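Local coordinates for protein argonaute (Marinitoga piezophila, PDB 5I4A) that cleaves single-stranded DNA targets complementary to short guide RNAs with a 5'-hydroxyl end, possibly defending its host against mobile genetic elements, at residues P14-R19 against I55-F60; D261-F266 against I561-E566; P295-F300 against I369-M374; R457-C462 against L481-K486. All blocks are in the same frame, centred on the assembly; numbering follows the deposited sequence.

Interaction 1: P14-R19 against I55-F60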
# COMPACT_ATOMS: atom_id res chain seq x y z
N PRO A 14 -22.62 9.51 -24.30
CA PRO A 14 -23.93 9.10 -23.77
C PRO A 14 -23.78 8.12 -22.61
O PRO A 14 -22.99 7.18 -22.67
CB PRO A 14 -24.61 8.44 -24.98
CG PRO A 14 -23.99 9.12 -26.16
CD PRO A 14 -22.57 9.40 -25.77
N LYS A 15 -24.56 8.35 -21.56
CA LYS A 15 -24.54 7.50 -20.37
C LYS A 15 -25.39 6.25 -20.60
O LYS A 15 -26.38 5.99 -19.90
CB LYS A 15 -25.00 8.26 -19.13
CG LYS A 15 -24.10 9.41 -18.70
CD LYS A 15 -22.66 9.23 -19.14
CE LYS A 15 -21.82 10.44 -18.75
NZ LYS A 15 -20.56 10.53 -19.53
N LYS A 16 -24.99 5.47 -21.59
CA LYS A 16 -25.74 4.27 -21.96
C LYS A 16 -24.80 3.29 -22.64
O LYS A 16 -23.80 3.68 -23.25
CB LYS A 16 -26.93 4.61 -22.86
CG LYS A 16 -26.53 5.28 -24.16
CD LYS A 16 -27.73 5.56 -25.05
CE LYS A 16 -28.51 6.76 -24.55
NZ LYS A 16 -29.67 7.06 -25.43
N ILE A 17 -25.14 2.01 -22.54
CA ILE A 17 -24.38 0.92 -23.14
C ILE A 17 -25.27 0.23 -24.17
O ILE A 17 -26.45 -0.03 -23.90
CB ILE A 17 -23.88 -0.08 -22.08
CG1 ILE A 17 -22.95 0.62 -21.09
CG2 ILE A 17 -23.20 -1.27 -22.73
CD1 ILE A 17 -21.83 1.40 -21.75
N LYS A 18 -24.70 -0.06 -25.33
CA LYS A 18 -25.39 -0.79 -26.39
C LYS A 18 -24.83 -2.20 -26.47
O LYS A 18 -23.61 -2.39 -26.46
CB LYS A 18 -25.26 -0.08 -27.73
CG LYS A 18 -25.99 -0.79 -28.87
CD LYS A 18 -26.60 0.19 -29.86
CE LYS A 18 -25.71 0.42 -31.07
NZ LYS A 18 -26.36 1.32 -32.06
N ARG A 19 -25.71 -3.19 -26.56
CA ARG A 19 -25.32 -4.59 -26.70
C ARG A 19 -25.80 -5.11 -28.05
O ARG A 19 -27.01 -5.17 -28.30
CB ARG A 19 -25.87 -5.44 -25.55
CG ARG A 19 -25.47 -6.90 -25.64
CD ARG A 19 -25.51 -7.60 -24.29
NE ARG A 19 -26.76 -7.40 -23.57
CZ ARG A 19 -26.84 -6.96 -22.32
NH1 ARG A 19 -25.74 -6.67 -21.64
NH2 ARG A 19 -28.02 -6.81 -21.74
N ILE A 55 -20.87 -2.18 -25.91
CA ILE A 55 -20.04 -1.06 -26.33
C ILE A 55 -20.66 0.23 -25.84
O ILE A 55 -21.86 0.28 -25.51
CB ILE A 55 -19.87 -1.03 -27.87
CG1 ILE A 55 -21.23 -0.93 -28.56
CG2 ILE A 55 -19.09 -2.24 -28.35
CD1 ILE A 55 -21.16 -0.48 -30.00
N PRO A 56 -19.88 1.31 -25.78
CA PRO A 56 -20.47 2.63 -25.56
C PRO A 56 -21.32 3.03 -26.75
O PRO A 56 -21.14 2.54 -27.87
CB PRO A 56 -19.26 3.56 -25.41
CG PRO A 56 -18.08 2.66 -25.20
CD PRO A 56 -18.41 1.38 -25.89
N ASP A 57 -22.26 3.94 -26.50
CA ASP A 57 -23.16 4.41 -27.55
C ASP A 57 -22.46 5.45 -28.43
O ASP A 57 -22.84 6.62 -28.51
CB ASP A 57 -24.44 4.97 -26.95
CG ASP A 57 -25.49 5.30 -28.00
OD1 ASP A 57 -25.43 4.70 -29.09
OD2 ASP A 57 -26.36 6.15 -27.73
N ILE A 58 -21.40 4.99 -29.09
CA ILE A 58 -20.61 5.82 -29.99
C ILE A 58 -20.36 5.03 -31.27
O ILE A 58 -20.67 3.84 -31.36
CB ILE A 58 -19.27 6.26 -29.35
CG1 ILE A 58 -18.60 5.10 -28.62
CG2 ILE A 58 -19.50 7.43 -28.40
CD1 ILE A 58 -17.67 4.25 -29.48
N ASP A 59 -19.81 5.71 -32.27
CA ASP A 59 -19.47 5.04 -33.51
C ASP A 59 -18.38 4.01 -33.26
O ASP A 59 -17.30 4.33 -32.75
CB ASP A 59 -19.01 6.05 -34.56
CG ASP A 59 -19.16 5.51 -35.98
OD1 ASP A 59 -20.29 5.14 -36.36
OD2 ASP A 59 -18.14 5.45 -36.69
N PHE A 60 -18.68 2.76 -33.60
CA PHE A 60 -17.82 1.62 -33.28
C PHE A 60 -17.83 0.70 -34.50
O PHE A 60 -18.79 -0.05 -34.70
CB PHE A 60 -18.30 0.91 -32.02
CG PHE A 60 -17.33 -0.10 -31.47
CD1 PHE A 60 -17.00 -1.24 -32.18
CD2 PHE A 60 -16.77 0.09 -30.21
CE1 PHE A 60 -16.12 -2.17 -31.66
CE2 PHE A 60 -15.88 -0.84 -29.69
CZ PHE A 60 -15.56 -1.97 -30.42
O HOH W 1 -22.12 5.26 -24.13
O HOH W 2 -27.44 3.29 -30.70

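Interaction 2: D261-F266 against I561-E566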
# COMPACT_ATOMS: atom_id res chain seq x y z
N ASP A 261 -11.30 27.41 -5.50
CA ASP A 261 -10.31 28.11 -4.67
C ASP A 261 -10.14 27.41 -3.33
O ASP A 261 -9.03 27.25 -2.84
CB ASP A 261 -10.73 29.56 -4.45
CG ASP A 261 -11.49 30.13 -5.63
OD1 ASP A 261 -12.69 29.81 -5.77
OD2 ASP A 261 -10.89 30.90 -6.41
N GLY A 262 -11.27 26.99 -2.74
CA GLY A 262 -11.25 26.39 -1.43
C GLY A 262 -11.50 24.89 -1.44
O GLY A 262 -12.12 24.36 -0.52
N TYR A 263 -11.03 24.21 -2.48
CA TYR A 263 -11.15 22.76 -2.57
C TYR A 263 -9.84 22.05 -2.25
O TYR A 263 -9.73 20.84 -2.46
CB TYR A 263 -11.65 22.35 -3.96
CG TYR A 263 -13.16 22.31 -4.04
CD1 TYR A 263 -13.90 23.48 -3.94
CD2 TYR A 263 -13.83 21.11 -4.20
CE1 TYR A 263 -15.28 23.45 -4.00
CE2 TYR A 263 -15.21 21.07 -4.26
CZ TYR A 263 -15.93 22.24 -4.16
OH TYR A 263 -17.30 22.21 -4.23
N LYS A 264 -8.85 22.78 -1.75
CA LYS A 264 -7.61 22.18 -1.26
C LYS A 264 -7.25 22.91 0.03
O LYS A 264 -6.99 24.12 0.01
CB LYS A 264 -6.49 22.28 -2.30
CG LYS A 264 -6.37 23.64 -2.98
CD LYS A 264 -5.09 23.75 -3.80
CE LYS A 264 -3.90 23.23 -3.00
NZ LYS A 264 -2.60 23.75 -3.48
N ILE A 265 -7.25 22.19 1.14
CA ILE A 265 -6.93 22.75 2.45
C ILE A 265 -5.67 22.08 2.98
O ILE A 265 -5.47 20.87 2.82
CB ILE A 265 -8.11 22.63 3.44
CG1 ILE A 265 -7.83 23.45 4.70
CG2 ILE A 265 -8.38 21.17 3.80
CD1 ILE A 265 -9.06 23.76 5.52
N PHE A 266 -4.79 22.89 3.58
CA PHE A 266 -3.57 22.40 4.20
C PHE A 266 -3.84 22.13 5.67
O PHE A 266 -4.30 23.01 6.40
CB PHE A 266 -2.44 23.41 4.02
CG PHE A 266 -1.18 23.06 4.75
CD1 PHE A 266 -0.22 22.26 4.15
CD2 PHE A 266 -0.94 23.54 6.03
CE1 PHE A 266 0.95 21.93 4.82
CE2 PHE A 266 0.22 23.21 6.70
CZ PHE A 266 1.17 22.41 6.09
N ILE A 561 -4.99 18.34 1.54
CA ILE A 561 -6.22 17.57 1.40
C ILE A 561 -7.07 18.24 0.33
O ILE A 561 -7.41 19.42 0.45
CB ILE A 561 -6.99 17.45 2.72
CG1 ILE A 561 -6.18 16.64 3.74
CG2 ILE A 561 -8.35 16.81 2.50
CD1 ILE A 561 -6.98 16.25 4.97
N ILE A 562 -7.42 17.48 -0.71
CA ILE A 562 -8.17 18.00 -1.85
C ILE A 562 -9.56 17.37 -1.84
O ILE A 562 -9.69 16.15 -1.67
CB ILE A 562 -7.44 17.71 -3.17
CG1 ILE A 562 -6.12 18.47 -3.21
CG2 ILE A 562 -8.31 18.08 -4.36
CD1 ILE A 562 -5.27 18.15 -4.42
N LYS A 563 -10.58 18.19 -2.02
CA LYS A 563 -11.96 17.72 -2.10
C LYS A 563 -12.32 17.48 -3.56
O LYS A 563 -12.22 18.39 -4.39
CB LYS A 563 -12.91 18.73 -1.48
CG LYS A 563 -14.38 18.49 -1.80
CD LYS A 563 -15.26 18.98 -0.67
CE LYS A 563 -16.58 19.53 -1.17
NZ LYS A 563 -17.45 19.95 -0.04
N LEU A 564 -12.73 16.25 -3.88
CA LEU A 564 -13.25 15.93 -5.20
C LEU A 564 -14.74 16.25 -5.30
O LEU A 564 -15.16 17.01 -6.18
CB LEU A 564 -13.00 14.46 -5.52
CG LEU A 564 -11.54 14.03 -5.53
CD1 LEU A 564 -11.44 12.55 -5.86
CD2 LEU A 564 -10.75 14.86 -6.54
N ASP A 565 -15.54 15.67 -4.41
CA ASP A 565 -16.95 16.01 -4.31
C ASP A 565 -17.34 15.96 -2.83
O ASP A 565 -16.48 15.93 -1.95
CB ASP A 565 -17.82 15.07 -5.17
CG ASP A 565 -17.68 13.61 -4.79
OD1 ASP A 565 -17.75 13.27 -3.59
OD2 ASP A 565 -17.50 12.78 -5.71
N GLU A 566 -18.65 15.91 -2.58
CA GLU A 566 -19.14 16.06 -1.21
C GLU A 566 -18.68 14.93 -0.31
O GLU A 566 -18.50 15.14 0.90
CB GLU A 566 -20.67 16.15 -1.23
CG GLU A 566 -21.27 16.79 0.02
CD GLU A 566 -20.87 18.25 0.20
OE1 GLU A 566 -20.32 18.85 -0.74
OE2 GLU A 566 -21.12 18.79 1.30

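Interaction 3: P295-F300 against I369-M374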
# COMPACT_ATOMS: atom_id res chain seq x y z
N PRO A 295 11.16 3.28 33.61
CA PRO A 295 12.53 2.79 33.40
C PRO A 295 12.67 2.11 32.05
O PRO A 295 11.75 1.46 31.55
CB PRO A 295 12.71 1.79 34.55
CG PRO A 295 11.33 1.29 34.82
CD PRO A 295 10.41 2.45 34.56
N LEU A 296 13.85 2.28 31.45
CA LEU A 296 14.23 1.57 30.24
C LEU A 296 15.17 0.44 30.65
O LEU A 296 16.31 0.68 31.05
CB LEU A 296 14.90 2.51 29.24
CG LEU A 296 15.38 1.88 27.93
CD1 LEU A 296 14.21 1.23 27.19
CD2 LEU A 296 16.06 2.91 27.05
N LYS A 297 14.68 -0.79 30.56
CA LYS A 297 15.42 -1.98 30.94
C LYS A 297 15.73 -2.81 29.70
O LYS A 297 14.91 -2.91 28.79
CB LYS A 297 14.64 -2.81 31.96
CG LYS A 297 14.38 -2.07 33.28
CD LYS A 297 13.54 -2.90 34.24
CE LYS A 297 12.14 -3.12 33.71
NZ LYS A 297 11.26 -3.79 34.70
N ALA A 298 16.92 -3.41 29.67
CA ALA A 298 17.35 -4.10 28.46
C ALA A 298 18.40 -5.15 28.77
O ALA A 298 19.12 -5.06 29.77
CB ALA A 298 17.90 -3.10 27.43
N ILE A 299 18.47 -6.16 27.90
CA ILE A 299 19.55 -7.13 27.88
C ILE A 299 19.98 -7.32 26.42
O ILE A 299 19.29 -6.90 25.49
CB ILE A 299 19.16 -8.49 28.50
CG1 ILE A 299 17.92 -9.07 27.82
CG2 ILE A 299 18.95 -8.35 30.01
CD1 ILE A 299 17.53 -10.44 28.33
N PHE A 300 21.13 -7.96 26.23
CA PHE A 300 21.76 -8.08 24.93
C PHE A 300 21.82 -9.54 24.48
O PHE A 300 22.09 -10.44 25.28
CB PHE A 300 23.19 -7.51 24.94
CG PHE A 300 23.26 -6.04 25.28
CD1 PHE A 300 23.37 -5.63 26.60
CD2 PHE A 300 23.25 -5.09 24.28
CE1 PHE A 300 23.44 -4.28 26.91
CE2 PHE A 300 23.32 -3.74 24.58
CZ PHE A 300 23.42 -3.34 25.90
N ILE A 369 12.33 -13.01 33.99
CA ILE A 369 12.23 -11.61 33.59
C ILE A 369 10.76 -11.23 33.48
O ILE A 369 9.98 -11.87 32.76
CB ILE A 369 12.96 -11.36 32.27
CG1 ILE A 369 14.47 -11.29 32.51
CG2 ILE A 369 12.45 -10.09 31.61
CD1 ILE A 369 15.29 -11.18 31.24
N GLU A 370 10.37 -10.19 34.20
CA GLU A 370 9.02 -9.65 34.16
C GLU A 370 9.08 -8.22 33.63
O GLU A 370 10.16 -7.68 33.34
CB GLU A 370 8.37 -9.71 35.54
CG GLU A 370 8.61 -11.00 36.30
CD GLU A 370 7.32 -11.75 36.58
OE1 GLU A 370 6.34 -11.53 35.85
OE2 GLU A 370 7.30 -12.56 37.54
N ASP A 371 7.90 -7.60 33.51
CA ASP A 371 7.76 -6.22 33.07
C ASP A 371 8.30 -6.01 31.65
O ASP A 371 8.50 -6.98 30.91
CB ASP A 371 8.47 -5.27 34.04
CG ASP A 371 8.24 -5.65 35.48
OD1 ASP A 371 7.36 -6.49 35.74
OD2 ASP A 371 8.95 -5.11 36.36
N ASN A 372 8.54 -4.75 31.28
CA ASN A 372 9.00 -4.40 29.95
C ASN A 372 10.52 -4.44 29.93
O ASN A 372 11.18 -3.61 30.57
CB ASN A 372 8.49 -3.02 29.55
CG ASN A 372 7.00 -2.85 29.79
OD1 ASN A 372 6.20 -3.67 29.35
ND2 ASN A 372 6.63 -1.80 30.51
N VAL A 373 11.09 -5.39 29.19
CA VAL A 373 12.53 -5.51 29.05
C VAL A 373 12.83 -5.69 27.57
O VAL A 373 12.32 -6.61 26.93
CB VAL A 373 13.11 -6.68 29.87
CG1 VAL A 373 14.60 -6.86 29.56
CG2 VAL A 373 12.91 -6.43 31.35
N MET A 374 13.67 -4.80 27.03
CA MET A 374 14.05 -4.86 25.63
C MET A 374 15.14 -5.90 25.42
O MET A 374 16.09 -5.99 26.19
CB MET A 374 14.56 -3.49 25.17
CG MET A 374 13.59 -2.36 25.44
SD MET A 374 12.09 -2.55 24.47
CE MET A 374 11.02 -1.39 25.30
O HOH W 3 12.00 -1.08 29.55
O HOH W 4 9.38 -0.15 31.78
O HOH W 5 9.18 -2.31 32.99

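Interaction 4: R457-C462 against L481-K486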
# COMPACT_ATOMS: atom_id res chain seq x y z
N ARG A 457 -9.94 -20.21 -3.40
CA ARG A 457 -11.26 -19.80 -2.90
C ARG A 457 -11.17 -19.50 -1.41
O ARG A 457 -11.92 -20.04 -0.59
CB ARG A 457 -12.31 -20.87 -3.17
CG ARG A 457 -12.61 -21.10 -4.65
CD ARG A 457 -13.15 -19.84 -5.30
NE ARG A 457 -14.51 -19.54 -4.88
CZ ARG A 457 -15.14 -18.40 -5.15
NH1 ARG A 457 -14.53 -17.44 -5.83
NH2 ARG A 457 -16.39 -18.22 -4.73
N LYS A 458 -10.25 -18.63 -1.03
CA LYS A 458 -9.95 -18.33 0.36
C LYS A 458 -10.15 -16.85 0.65
O LYS A 458 -10.21 -16.01 -0.26
CB LYS A 458 -8.52 -18.77 0.71
CG LYS A 458 -8.22 -20.24 0.43
CD LYS A 458 -8.62 -21.13 1.60
CE LYS A 458 -8.40 -22.61 1.27
NZ LYS A 458 -9.58 -23.20 0.57
N THR A 459 -10.22 -16.52 1.94
CA THR A 459 -10.46 -15.16 2.42
C THR A 459 -9.49 -14.82 3.55
O THR A 459 -9.22 -15.66 4.41
CB THR A 459 -11.91 -15.00 2.92
OG1 THR A 459 -12.79 -14.89 1.79
CG2 THR A 459 -12.07 -13.78 3.81
N ASN A 460 -8.96 -13.60 3.54
CA ASN A 460 -7.97 -13.16 4.51
C ASN A 460 -8.45 -11.88 5.17
O ASN A 460 -8.78 -10.90 4.49
CB ASN A 460 -6.62 -12.94 3.84
CG ASN A 460 -6.00 -14.22 3.36
OD1 ASN A 460 -6.03 -15.24 4.05
ND2 ASN A 460 -5.44 -14.20 2.15
N LEU A 461 -8.49 -11.88 6.51
CA LEU A 461 -9.09 -10.81 7.30
C LEU A 461 -8.16 -10.38 8.43
O LEU A 461 -7.53 -11.23 9.07
CB LEU A 461 -10.44 -11.26 7.89
CG LEU A 461 -11.01 -10.40 9.02
CD1 LEU A 461 -11.45 -9.04 8.49
CD2 LEU A 461 -12.16 -11.11 9.71
N CYS A 462 -8.09 -9.07 8.67
CA CYS A 462 -7.38 -8.52 9.81
C CYS A 462 -7.99 -7.17 10.16
O CYS A 462 -8.25 -6.36 9.26
CB CYS A 462 -5.88 -8.37 9.53
SG CYS A 462 -4.96 -7.55 10.86
N LEU A 481 -9.73 -18.33 5.45
CA LEU A 481 -11.15 -18.56 5.59
C LEU A 481 -11.74 -18.94 4.24
O LEU A 481 -11.31 -18.43 3.20
CB LEU A 481 -11.85 -17.32 6.15
CG LEU A 481 -11.35 -16.83 7.51
CD1 LEU A 481 -11.84 -15.42 7.79
CD2 LEU A 481 -11.80 -17.78 8.61
N GLU A 482 -12.72 -19.85 4.26
CA GLU A 482 -13.37 -20.26 3.02
C GLU A 482 -14.14 -19.09 2.42
O GLU A 482 -14.94 -18.44 3.11
CB GLU A 482 -14.31 -21.44 3.27
CG GLU A 482 -13.61 -22.73 3.70
CD GLU A 482 -12.84 -23.40 2.57
OE1 GLU A 482 -13.35 -24.38 1.98
OE2 GLU A 482 -11.73 -22.93 2.26
N LEU A 483 -13.91 -18.83 1.14
CA LEU A 483 -14.54 -17.70 0.47
C LEU A 483 -16.06 -17.88 0.41
O LEU A 483 -16.58 -18.63 -0.42
CB LEU A 483 -13.97 -17.51 -0.94
CG LEU A 483 -14.51 -16.34 -1.76
CD1 LEU A 483 -14.68 -15.09 -0.91
CD2 LEU A 483 -13.57 -16.05 -2.93
N ASN A 484 -16.76 -17.19 1.30
CA ASN A 484 -18.22 -17.24 1.35
C ASN A 484 -18.68 -15.96 2.03
O ASN A 484 -18.35 -15.73 3.20
CB ASN A 484 -18.70 -18.48 2.11
CG ASN A 484 -20.21 -18.52 2.26
OD1 ASN A 484 -20.77 -17.91 3.17
ND2 ASN A 484 -20.88 -19.24 1.37
N GLU A 485 -19.42 -15.13 1.29
CA GLU A 485 -19.89 -13.85 1.80
C GLU A 485 -20.49 -13.98 3.19
O GLU A 485 -20.13 -13.25 4.11
CB GLU A 485 -20.93 -13.26 0.82
CG GLU A 485 -21.49 -11.92 1.25
CD GLU A 485 -20.62 -10.77 0.81
OE1 GLU A 485 -20.62 -10.45 -0.40
OE2 GLU A 485 -19.91 -10.20 1.66
N LYS A 486 -21.40 -14.94 3.36
CA LYS A 486 -22.11 -15.05 4.63
C LYS A 486 -21.18 -15.46 5.76
O LYS A 486 -21.29 -14.95 6.87
CB LYS A 486 -23.27 -16.04 4.50
CG LYS A 486 -23.95 -16.41 5.82
CD LYS A 486 -24.52 -15.21 6.55
CE LYS A 486 -25.40 -15.63 7.72
NZ LYS A 486 -24.89 -16.87 8.36

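Interaction 1: P14-R19 against I55-F60
Two neighbouring strands of the small antiparallel sheet in the N-terminal domain meet here, with K18 facing I55 and I17 facing P56. K18 and I55 form the hydrogen-bonded pair: K18 N reaches I55 O at 2.9 Å, and I55 N returns to K18 O at 2.8 Å, both bonds close to straight. P56 stands in the non-hydrogen-bonded pair, where the partner strand asks for no N-H and a proline is tolerated. The branched I17 places its CG2 3.5 Å from I55 O.

Beyond the pair the strands part, and polar groups take over. A water accepts from D57 N and donates to the carbonyl oxygens of P14 and K16, replacing direct backbone bonds. The D57 carboxylate, swung anti to its own N (chi1 -172°), lies against the aliphatic part of K16, with OD2 3.1 Å from CD, while K16 NZ stays 4.1 Å from OD2, too far for a salt bridge. On its other oxygen, OD1, D57 receives a bond of 2.9 Å from a second water, which in turn accepts from K18 NZ. Long, flexible lysines suit this partly exposed end of the contact, whereas the buried I17 packs on F87 and T90 of helix 84-101. D57 is also the centre of an inverse gamma turn, a tight bend that takes the chain off the end of an antiparallel strand in this helix-backed sheet.

Interaction 2: D261-F266 against I561-E566
I561 lies side by side with I265, the two beta-branched chains on the same face of the sheet, with I561 CB 4.1 Å from I265 CG2. Their backbones form a hydrogen-bonded antiparallel pair: I561 N gives to I265 O at 2.9 Å, and I561 O takes I265 N at the same length, with the donor in the carbonyl plane. I561 O also receives a CA-H...O contact from K264. Next comes I562, opposite K264 in a non-hydrogen-bonded pair; its CG1 touches K264 CB at 3.9 Å on the other face, and a buried, beta-branched isoleucine suits a strand.

K563 closes the paired region by donating its N to Y263 O at 2.8 Å. Its side chain leaves anti to the backbone N (chi1 166°) and runs obliquely along the CD2-CE2 side of the Y263 ring, CG meeting CD2 at 3.6 Å and CE meeting CE2 at 3.7 Å, while K563 O approaches the ring edge in its plane. NZ continues to E566 OE1 in a salt bridge of 3.2 Å, met from above the carboxylate plane. An alanine in place of K563 would probably leave the CD2-CE2 side of Y263 without the longer methylenes and the E566 carboxylate without this partner.

L564 turns away from linker L2, onto I140 and I570. D565 then holds S141 N with OD2, and T568 and N567 with OD1. Strand 264-266 is the outermost strand of the sheet, lying on 560-565, which on its other side pairs with strand 568-571, while I561 packs on I599 and Y603 of helix 595-605.

Interaction 3: P295-F300 against I369-M374
K297 runs its side chain across the end of the loop 369-374, starting at CB, which sits 4.1 Å from V373 CG2 and also near N372 O. CG is set beside the backbone N (chi1 -63°), and CD continues the extended chain until a bend at chi3 (-66°) brings CE to 3.3 Å from N372 O, again alongside V373 CG2. From there NZ ends at D371, forming a salt bridge of 3.1 Å with OD2 and a weak bond to a water that also accepts from N372 N. A lysine fits because its methylenes can cross the valine at about a right angle while its charge reaches the exposed carboxylate.

The backbones join in parallel where strand 374-379 begins beside strand 295-302, in the Mid domain's central sheet, part of its Rossmann-like fold. M374 N donates to K297 O at 2.9 Å and M374 O accepts from I299 N at 2.9 Å, so M374 bridges the two residues flanking A298. A298 and M374 share a face of the sheet, CB to CB 4.1 Å, while the L296 side chain crosses that of M374 at about a right angle, CD1 approaching CG. I299 and I369, both buried, reach toward each other tip to tip, CD1 to CD1 at 3.7 Å. Near P295 a water links P295 O, K297 N and N372 O, and N372 ND2 is held by E428.

Interaction 4: R457-C462 against L481-K486
K458 pairs with E482 and T459 with L481 where the two strands of a beta hairpin run antiparallel, and R457 and L483 share one more backbone bond just past them. Among the backbone bonds, L481 N gives to T459 O at 2.9 Å in the carbonyl plane, whereas T459 N to L481 O is strongly bent and weak. L483 N reaches R457 O at 2.9 Å from above the carbonyl plane, as the chain begins to leave the strand.

The ionic contact is a salt bridge: K458 NZ meets E482 OE2 at 2.7 Å on its syn lone pair. The two chains lie side by side, and the bends of K458 at chi2 (-86°) and chi4 (-86°) bring its ammonium to the E482 carboxylate. A methionine in place of K458 would keep the aliphatic stem but would probably leave the E482 carboxylate without its counter-charge.

Van der Waals contacts centre on L483. Its CD2 rests over one face of the R457 guanidinium, 3.4 Å from NH1, and its CD1 comes 3.3 Å from T459 OG1. That hydroxyl is bonded to H452 on the adjoining strand; OG1 thus has its polar partner in H452 while its flank meets the L483 methyl. L481 CD1 touches L461 CB at 4.4 Å.

Beyond L483, N484 caps helix 485-507, bonding M487 N through OD1. The mix of a salt bridge, a leucine methyl laid on a guanidinium and a buried threonine implies that the hairpin end is fixed by several kinds of force, just where it hands over to the helix bearing E485, a presumed catalytic residue of this RNase H fold.

Along the chain, interaction 1 comes first, in the N-terminal domain; interactions 3 (Mid) and 4 (PIWI) fall in the sequence between the two segments of interaction 2, which ties linker L2 to PIWI. Interactions 2 and 4 mark the two outermost strands of one nine-stranded mixed sheet, 264-266 and 472-482, their centres 37 Å apart. Interactions 1 and 3 belong to separate sheets, with centres 68 Å apart on opposite sides of the chain's centre. No two contacts touch. Interaction 1 lies in the PAZ lobe, interactions 3 and 4 lie in the PIWI lobe, and interaction 2 joins an element of one lobe to the other.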